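Local coordinates for response regulator receiver protein (PDB 5TE9) that probably serves as a phosphoaspartate-switched receiver domain of the CheY type, relaying a phosphoryl signal in bacterial two-component signalling, at residues I75-L80 with I127-D132; H19-E24 with M56-R61. All coordinates share one frame; numbering follows the deposited sequence.

Overall arrangement
From the N terminus the chain runs through strand 19-23, helix 27-39 and the edge strand 46-49 before helix 52-60 returns over the sheet; contact 2 closes this loop by packing that helix on strand 19-23. Only after it is closed does contact 1 open, at the end of strand 71-76, and its own loop, which takes in helices 85-94 and 110-119 and strand 103-107, closes just past strand 126-128. The two loops therefore follow one another, neither crossing nor nesting. They meet in the sheet, where Ile75 pairs through its backbone with Leu21 and Val23. Contact 2 ties a helix to the sheet, whereas contact 1 joins the end of strand 71-76 to the loop after strand 126-128, around the presumed phosphorylation site.

Contact 1: residues I75-L80 with I127-D132; sequences ILDLNL and ITKPVD
Ile75, near the end of strand 71-76, turns its beta-branched side chain toward Val131, and the two CG2 methyls meet at 4.4 Å, a loose apolar touch. Both residues also pack on Leu106 of the intervening strand 103-107, so compact aliphatic groups suit this buried place beside the charged pair that follows in sequence.

At Asp77 the contact becomes polar. With CG anti to the backbone N (chi1 -168°), its carboxylate is brought toward Lys129, whose long chain arrives at about a right angle to the Asp77 side chain. Lys129 is bent at chi3, and its terminal ammonium faces Asp77 OD2 as a probable salt bridge, although the model sets the two atoms implausibly close and the detail is doubtful. A lysine suits this position because it can span the gap between backbones that lie 8.7 Å apart from Asp77 CA to Lys129 CA.

The other oxygen is occupied locally. Asn79 N donates to Asp77 OD1 over 2.6 Å in a bent hydrogen bond. The donor approaches on the anti side, 31° out of the carboxylate plane. This closes an Asx turn, which helps fix the carboxylate's rotation. Asn79 itself is the centre of an inverse gamma turn.

Glu24 lies close by, its carboxylate near that of Asp77 and only weakly paired with Lys129, while a cis peptide bond leads from Lys129 into Pro130. An aspartate at a strand's end, an acidic neighbour and a lysine followed by a cis-proline are the hallmarks of the response regulator receiver active site, in which Asp77 is the predicted phosphoacceptor, unmodified here.

Contact 2: residues H19-E24 with M56-R61; sequences HILLVE and MEFLRR
Leu21 lays its CD1 methyl over one face of the Phe58 ring, 3.8 Å from Leu21 CD1 to the ring centroid and 18° off the ring normal. This is a CH-pi contact, offset a little toward the rim, with Leu21 CD1 nearest Phe58 CD2 at 3.6 Å. The extended first torsion of Leu21 (chi1 179°) sends its fork toward the helix, and the Leu21 and Phe58 side chains pass each other running opposite ways. The second branch of Leu21 is used as well: its CD2 methyl meets Leu59 CD2 at 3.9 Å. A forked leucine is well suited here, since one methyl can cover an aromatic face while the other serves the next residue of the helix.

The packing is that of an open, doubly wound alpha/beta sandwich, the receiver fold. Helix 52-60 covers one face of the parallel sheet, whereas Ile20 and Leu22, flanking Leu21 in the strand, touch Phe37 and Thr33 of helix 27-39 on the opposite face. Around the contact, Phe58 meets His65 edge-to-face, and Leu59 extends the apolar layer to Leu92 of helix 85-94.

Beyond Leu59 the helix stops in a Schellman motif: Arg61 takes a positive phi and its N bonds to Phe58 O at 2.9 Å, while the Arg60 guanidinium forms a salt bridge with Glu91.

Contact 1: residues I75-L80 with I127-D132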
ATOM      1  N   ILE A  75      -7.929 -13.014  -8.400  1.00 33.22           N
ATOM      2  CA  ILE A  75      -7.660 -13.833  -7.221  1.00 33.30           C
ATOM      3  C   ILE A  75      -8.717 -14.927  -7.177  1.00 41.45           C
ATOM      4  O   ILE A  75      -9.912 -14.628  -7.057  1.00 47.43           O
ATOM      5  CB  ILE A  75      -7.685 -12.993  -5.933  1.00 35.00           C
ATOM      6  CG1 ILE A  75      -6.680 -11.822  -6.019  1.00 34.87           C
ATOM      7  CG2 ILE A  75      -7.455 -13.863  -4.713  1.00 37.75           C
ATOM      8  CD1 ILE A  75      -6.696 -10.898  -4.816  1.00 37.97           C
ATOM      9  N   LEU A  76      -8.281 -16.185  -7.223  1.00 37.00           N
ATOM     10  CA  LEU A  76      -9.126 -17.302  -7.626  1.00 39.52           C
ATOM     11  C   LEU A  76      -9.066 -18.410  -6.586  1.00 42.49           C
ATOM     12  O   LEU A  76      -8.014 -19.020  -6.369  1.00 45.82           O
ATOM     13  CB  LEU A  76      -8.702 -17.830  -9.007  1.00 44.68           C
ATOM     14  CG  LEU A  76      -9.452 -19.046  -9.571  1.00 47.55           C
ATOM     15  CD1 LEU A  76     -10.945 -18.782  -9.686  1.00 44.77           C
ATOM     16  CD2 LEU A  76      -8.897 -19.434 -10.923  1.00 45.49           C
ATOM     17  N   ASP A  77     -10.199 -18.671  -5.952  1.00 42.64           N
ATOM     18  CA  ASP A  77     -10.379 -19.872  -5.162  1.00 45.49           C
ATOM     19  C   ASP A  77     -10.592 -21.052  -6.103  1.00 61.69           C
ATOM     20  O   ASP A  77     -10.963 -20.893  -7.267  1.00 61.31           O
ATOM     21  CB  ASP A  77     -11.567 -19.690  -4.216  1.00 54.49           C
ATOM     22  CG  ASP A  77     -11.663 -20.766  -3.147  1.00 60.45           C
ATOM     23  OD1 ASP A  77     -11.490 -21.955  -3.443  1.00 66.58           O
ATOM     24  OD2 ASP A  77     -11.938 -20.410  -1.990  1.00 64.10           O
ATOM     25  N   LEU A  78     -10.319 -22.250  -5.594  1.00 69.44           N
ATOM     26  CA  LEU A  78     -10.562 -23.469  -6.349  1.00 78.39           C
ATOM     27  C   LEU A  78     -11.914 -24.098  -6.028  1.00 80.94           C
ATOM     28  O   LEU A  78     -12.540 -24.694  -6.912  1.00 79.86           O
ATOM     29  CB  LEU A  78      -9.442 -24.468  -6.070  1.00 88.03           C
ATOM     30  CG  LEU A  78      -8.027 -23.932  -6.283  1.00 86.51           C
ATOM     31  CD1 LEU A  78      -7.007 -24.891  -5.671  1.00 90.82           C
ATOM     32  CD2 LEU A  78      -7.764 -23.736  -7.773  1.00 84.71           C
ATOM     33  N   ASN A  79     -12.372 -23.973  -4.781  1.00 85.20           N
ATOM     34  CA  ASN A  79     -13.698 -24.422  -4.363  1.00 89.58           C
ATOM     35  C   ASN A  79     -14.778 -23.473  -4.867  1.00 86.43           C
ATOM     36  O   ASN A  79     -15.186 -22.563  -4.138  1.00 93.09           O
ATOM     37  CB  ASN A  79     -13.768 -24.520  -2.830  1.00 88.56           C
ATOM     38  CG  ASN A  79     -15.076 -25.150  -2.320  1.00 86.75           C
ATOM     39  OD1 ASN A  79     -16.116 -25.113  -2.981  1.00 87.98           O
ATOM     40  ND2 ASN A  79     -15.014 -25.728  -1.126  1.00 82.09           N
ATOM     41  N   LEU A  80     -15.273 -23.686  -6.085  1.00 79.96           N
ATOM     42  CA  LEU A  80     -16.327 -22.845  -6.625  1.00 73.09           C
ATOM     43  C   LEU A  80     -17.524 -23.686  -7.060  1.00 76.30           C
ATOM     44  O   LEU A  80     -17.351 -24.667  -7.799  1.00 75.51           O
ATOM     45  CB  LEU A  80     -15.818 -22.019  -7.807  1.00 65.04           C
ATOM     46  CG  LEU A  80     -14.731 -20.973  -7.542  1.00 57.48           C
ATOM     47  CD1 LEU A  80     -14.362 -20.302  -8.837  1.00 51.60           C
ATOM     48  CD2 LEU A  80     -15.218 -19.938  -6.544  1.00 51.18           C
ATOM     49  N   ILE A 127      -1.384 -17.924  -2.550  1.00 50.70           N
ATOM     50  CA  ILE A 127      -1.371 -17.454  -1.173  1.00 52.82           C
ATOM     51  C   ILE A 127      -2.503 -18.130  -0.427  1.00 55.03           C
ATOM     52  O   ILE A 127      -3.537 -18.480  -1.003  1.00 59.86           O
ATOM     53  CB  ILE A 127      -1.504 -15.925  -1.010  1.00 57.45           C
ATOM     54  CG1 ILE A 127      -2.844 -15.440  -1.519  1.00 65.40           C
ATOM     55  CG2 ILE A 127      -0.369 -15.172  -1.679  1.00 59.89           C
ATOM     56  CD1 ILE A 127      -3.303 -14.223  -0.774  1.00 73.98           C
ATOM     57  N   THR A 128      -2.291 -18.321   0.865  1.00 50.86           N
ATOM     58  CA  THR A 128      -3.297 -18.938   1.700  1.00 47.47           C
ATOM     59  C   THR A 128      -4.409 -17.943   1.978  1.00 54.83           C
ATOM     60  O   THR A 128      -4.174 -16.740   2.118  1.00 56.00           O
ATOM     61  CB  THR A 128      -2.653 -19.420   2.986  1.00 47.92           C
ATOM     62  OG1 THR A 128      -1.485 -20.172   2.634  1.00 51.86           O
ATOM     63  CG2 THR A 128      -3.595 -20.317   3.757  1.00 51.09           C
ATOM     64  N   LYS A 129      -5.615 -18.429   1.997  1.00 58.39           N
ATOM     65  CA  LYS A 129      -6.693 -17.522   2.311  1.00 57.77           C
ATOM     66  C   LYS A 129      -6.936 -17.531   3.815  1.00 64.30           C
ATOM     67  O   LYS A 129      -6.513 -18.458   4.515  1.00 68.26           O
ATOM     68  CB  LYS A 129      -7.940 -17.921   1.530  1.00 54.30           C
ATOM     69  CG  LYS A 129      -8.733 -18.987   2.168  1.00 61.23           C
ATOM     70  CD  LYS A 129     -10.036 -19.173   1.434  1.00 70.41           C
ATOM     71  CE  LYS A 129      -9.918 -20.262   0.394  1.00 72.65           C
ATOM     72  NZ  LYS A 129     -11.245 -20.857   0.096  1.00 78.78           N
ATOM     73  N   PRO A 130      -7.605 -16.506   4.364  1.00 62.99           N
ATOM     74  CA  PRO A 130      -8.268 -15.392   3.684  1.00 55.15           C
ATOM     75  C   PRO A 130      -7.297 -14.318   3.279  1.00 48.91           C
ATOM     76  O   PRO A 130      -6.189 -14.270   3.773  1.00 51.45           O
ATOM     77  CB  PRO A 130      -9.239 -14.874   4.734  1.00 61.69           C
ATOM     78  CG  PRO A 130      -8.526 -15.121   6.007  1.00 68.74           C
ATOM     79  CD  PRO A 130      -7.734 -16.397   5.827  1.00 68.20           C
ATOM     80  N   VAL A 131      -7.739 -13.460   2.372  1.00 39.24           N
ATOM     81  CA  VAL A 131      -6.906 -12.379   1.868  1.00 37.96           C
ATOM     82  C   VAL A 131      -7.266 -11.145   2.684  1.00 40.10           C
ATOM     83  O   VAL A 131      -8.069 -10.302   2.287  1.00 48.05           O
ATOM     84  CB  VAL A 131      -7.095 -12.163   0.372  1.00 41.70           C
ATOM     85  CG1 VAL A 131      -6.307 -10.914  -0.075  1.00 36.93           C
ATOM     86  CG2 VAL A 131      -6.645 -13.403  -0.367  1.00 40.18           C
ATOM     87  N   ASP A 132      -6.643 -11.031   3.854  1.00 42.82           N
ATOM     88  CA  ASP A 132      -6.615  -9.772   4.577  1.00 46.91           C
ATOM     89  C   ASP A 132      -5.549  -8.870   3.959  1.00 48.01           C
ATOM     90  O   ASP A 132      -4.918  -9.210   2.960  1.00 44.76           O
ATOM     91  CB  ASP A 132      -6.362 -10.027   6.061  1.00 55.46           C
ATOM     92  CG  ASP A 132      -4.931 -10.375   6.340  1.00 64.40           C
ATOM     93  OD1 ASP A 132      -4.411  -9.945   7.392  1.00 74.94           O
ATOM     94  OD2 ASP A 132      -4.319 -11.046   5.480  1.00 63.29           O
TER

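Contact 2: residues H19-E24 with M56-R61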
ATOM      1  N   HIS A  19      -8.175  -2.798 -11.775  1.00 47.60           N
ATOM      2  CA  HIS A  19      -9.251  -3.415 -11.022  1.00 41.90           C
ATOM      3  C   HIS A  19      -8.862  -4.831 -10.627  1.00 39.35           C
ATOM      4  O   HIS A  19      -8.081  -5.501 -11.307  1.00 44.45           O
ATOM      5  CB  HIS A  19     -10.555  -3.445 -11.825  1.00 39.19           C
ATOM      6  CG  HIS A  19     -11.057  -2.097 -12.236  1.00 45.32           C
ATOM      7  ND1 HIS A  19     -12.402  -1.792 -12.294  1.00 48.90           N
ATOM      8  CD2 HIS A  19     -10.401  -0.983 -12.634  1.00 44.07           C
ATOM      9  CE1 HIS A  19     -12.550  -0.544 -12.704  1.00 49.28           C
ATOM     10  NE2 HIS A  19     -11.351  -0.031 -12.911  1.00 52.04           N
ATOM     11  N   ILE A  20      -9.431  -5.279  -9.518  1.00 36.91           N
ATOM     12  CA  ILE A  20      -9.140  -6.567  -8.918  1.00 30.99           C
ATOM     13  C   ILE A  20     -10.415  -7.402  -8.941  1.00 43.36           C
ATOM     14  O   ILE A  20     -11.482  -6.921  -8.542  1.00 49.54           O
ATOM     15  CB  ILE A  20      -8.606  -6.370  -7.492  1.00 30.39           C
ATOM     16  CG1 ILE A  20      -7.291  -5.593  -7.550  1.00 36.63           C
ATOM     17  CG2 ILE A  20      -8.431  -7.700  -6.771  1.00 29.38           C
ATOM     18  CD1 ILE A  20      -6.773  -5.155  -6.198  1.00 40.99           C
ATOM     19  N   LEU A  21     -10.316  -8.640  -9.428  1.00 45.43           N
ATOM     20  CA  LEU A  21     -11.446  -9.569  -9.474  1.00 34.95           C
ATOM     21  C   LEU A  21     -11.204 -10.701  -8.488  1.00 33.98           C
ATOM     22  O   LEU A  21     -10.225 -11.447  -8.615  1.00 41.00           O
ATOM     23  CB  LEU A  21     -11.667 -10.131 -10.879  1.00 35.75           C
ATOM     24  CG  LEU A  21     -12.841 -11.133 -11.001  1.00 42.21           C
ATOM     25  CD1 LEU A  21     -14.207 -10.482 -10.727  1.00 40.77           C
ATOM     26  CD2 LEU A  21     -12.855 -11.817 -12.361  1.00 43.84           C
ATOM     27  N   LEU A  22     -12.075 -10.817  -7.504  1.00 33.07           N
ATOM     28  CA  LEU A  22     -11.949 -11.823  -6.459  1.00 35.84           C
ATOM     29  C   LEU A  22     -13.027 -12.854  -6.723  1.00 40.18           C
ATOM     30  O   LEU A  22     -14.219 -12.539  -6.668  1.00 44.85           O
ATOM     31  CB  LEU A  22     -12.092 -11.219  -5.063  1.00 30.76           C
ATOM     32  CG  LEU A  22     -12.267 -12.214  -3.916  1.00 33.12           C
ATOM     33  CD1 LEU A  22     -11.070 -13.083  -3.758  1.00 37.97           C
ATOM     34  CD2 LEU A  22     -12.492 -11.462  -2.648  1.00 32.58           C
ATOM     35  N   VAL A  23     -12.593 -14.067  -7.037  1.00 42.14           N
ATOM     36  CA  VAL A  23     -13.477 -15.179  -7.327  1.00 39.18           C
ATOM     37  C   VAL A  23     -13.407 -16.065  -6.093  1.00 43.13           C
ATOM     38  O   VAL A  23     -12.532 -16.911  -5.958  1.00 41.73           O
ATOM     39  CB  VAL A  23     -13.069 -15.916  -8.603  1.00 43.26           C
ATOM     40  CG1 VAL A  23     -14.165 -16.853  -9.033  1.00 36.04           C
ATOM     41  CG2 VAL A  23     -12.799 -14.921  -9.724  1.00 41.28           C
ATOM     42  N   GLU A  24     -14.338 -15.856  -5.168  1.00 50.41           N
ATOM     43  CA  GLU A  24     -14.350 -16.596  -3.918  1.00 51.06           C
ATOM     44  C   GLU A  24     -15.796 -16.828  -3.512  1.00 59.65           C
ATOM     45  O   GLU A  24     -16.626 -15.919  -3.597  1.00 61.87           O
ATOM     46  CB  GLU A  24     -13.591 -15.844  -2.822  1.00 45.58           C
ATOM     47  CG  GLU A  24     -13.881 -16.327  -1.423  1.00 50.62           C
ATOM     48  CD  GLU A  24     -13.236 -17.647  -1.105  1.00 57.46           C
ATOM     49  OE1 GLU A  24     -11.996 -17.679  -0.986  1.00 62.27           O
ATOM     50  OE2 GLU A  24     -13.964 -18.651  -0.969  1.00 63.70           O
ATOM     51  N   MET A  56     -16.442 -16.235 -15.376  1.00 62.77           N
ATOM     52  CA  MET A  56     -16.297 -16.164 -16.824  1.00 69.99           C
ATOM     53  C   MET A  56     -17.248 -15.141 -17.438  1.00 72.66           C
ATOM     54  O   MET A  56     -16.919 -14.528 -18.458  1.00 75.23           O
ATOM     55  CB  MET A  56     -16.521 -17.546 -17.436  1.00 70.59           C
ATOM     56  CG  MET A  56     -15.565 -18.586 -16.896  1.00 67.73           C
ATOM     57  SD  MET A  56     -13.855 -18.012 -16.977  1.00 60.79           S
ATOM     58  CE  MET A  56     -13.653 -17.833 -18.753  1.00 59.75           C
ATOM     59  N   GLU A  57     -18.425 -14.947 -16.844  1.00 70.39           N
ATOM     60  CA  GLU A  57     -19.315 -13.890 -17.311  1.00 71.89           C
ATOM     61  C   GLU A  57     -18.652 -12.524 -17.174  1.00 70.66           C
ATOM     62  O   GLU A  57     -18.807 -11.655 -18.040  1.00 74.00           O
ATOM     63  CB  GLU A  57     -20.622 -13.933 -16.524  1.00 72.60           C
ATOM     64  CG  GLU A  57     -21.838 -14.324 -17.328  1.00 78.79           C
ATOM     65  CD  GLU A  57     -23.039 -14.645 -16.456  1.00 86.76           C
ATOM     66  OE1 GLU A  57     -23.062 -14.233 -15.275  1.00 84.75           O
ATOM     67  OE2 GLU A  57     -23.966 -15.319 -16.961  1.00 97.39           O
ATOM     68  N   PHE A  58     -17.910 -12.326 -16.083  1.00 63.98           N
ATOM     69  CA  PHE A  58     -17.181 -11.083 -15.865  1.00 58.80           C
ATOM     70  C   PHE A  58     -16.063 -10.904 -16.886  1.00 59.04           C
ATOM     71  O   PHE A  58     -15.996  -9.884 -17.578  1.00 54.68           O
ATOM     72  CB  PHE A  58     -16.606 -11.081 -14.457  1.00 59.13           C
ATOM     73  CG  PHE A  58     -16.221  -9.720 -13.964  1.00 55.34           C
ATOM     74  CD1 PHE A  58     -17.169  -8.889 -13.389  1.00 54.21           C
ATOM     75  CD2 PHE A  58     -14.920  -9.273 -14.082  1.00 54.60           C
ATOM     76  CE1 PHE A  58     -16.814  -7.632 -12.930  1.00 59.17           C
ATOM     77  CE2 PHE A  58     -14.557  -8.020 -13.623  1.00 53.40           C
ATOM     78  CZ  PHE A  58     -15.505  -7.196 -13.050  1.00 54.31           C
ATOM     79  N   LEU A  59     -15.174 -11.893 -16.991  1.00 52.33           N
ATOM     80  CA  LEU A  59     -14.047 -11.789 -17.911  1.00 52.18           C
ATOM     81  C   LEU A  59     -14.519 -11.556 -19.342  1.00 63.31           C
ATOM     82  O   LEU A  59     -14.069 -10.619 -20.015  1.00 63.55           O
ATOM     83  CB  LEU A  59     -13.192 -13.051 -17.809  1.00 51.28           C
ATOM     84  CG  LEU A  59     -12.634 -13.163 -16.386  1.00 54.29           C
ATOM     85  CD1 LEU A  59     -11.931 -14.482 -16.185  1.00 54.97           C
ATOM     86  CD2 LEU A  59     -11.700 -11.983 -16.085  1.00 44.79           C
ATOM     87  N   ARG A  60     -15.445 -12.389 -19.817  1.00 64.95           N
ATOM     88  CA  ARG A  60     -15.946 -12.231 -21.172  1.00 73.78           C
ATOM     89  C   ARG A  60     -16.843 -11.009 -21.314  1.00 78.49           C
ATOM     90  O   ARG A  60     -17.169 -10.626 -22.443  1.00 86.12           O
ATOM     91  CB  ARG A  60     -16.688 -13.505 -21.593  1.00 77.68           C
ATOM     92  CG  ARG A  60     -15.887 -14.774 -21.345  1.00 76.83           C
ATOM     93  CD  ARG A  60     -16.649 -16.013 -21.768  1.00 86.82           C
ATOM     94  NE  ARG A  60     -15.917 -17.249 -21.488  1.00 92.03           N
ATOM     95  CZ  ARG A  60     -14.895 -17.699 -22.213  1.00 95.04           C
ATOM     96  NH1 ARG A  60     -14.467 -17.008 -23.260  1.00 96.70           N
ATOM     97  NH2 ARG A  60     -14.295 -18.838 -21.887  1.00 95.54           N
ATOM     98  N   ARG A  61     -17.235 -10.394 -20.200  1.00 76.88           N
ATOM     99  CA  ARG A  61     -18.067  -9.192 -20.198  1.00 78.62           C
ATOM    100  C   ARG A  61     -19.378  -9.452 -20.933  1.00 80.75           C
ATOM    101  O   ARG A  61     -19.744  -8.755 -21.880  1.00 85.13           O
ATOM    102  CB  ARG A  61     -17.295  -7.996 -20.773  1.00 78.45           C
ATOM    103  CG  ARG A  61     -15.946  -7.801 -20.042  1.00 70.03           C
ATOM    104  CD  ARG A  61     -15.146  -6.588 -20.480  1.00 68.65           C
ATOM    105  NE  ARG A  61     -14.524  -6.770 -21.784  1.00 73.34           N
ATOM    106  CZ  ARG A  61     -13.656  -5.917 -22.311  1.00 72.63           C
ATOM    107  NH1 ARG A  61     -13.309  -4.834 -21.634  1.00 71.10           N
ATOM    108  NH2 ARG A  61     -13.133  -6.145 -23.508  1.00 73.38           N
TER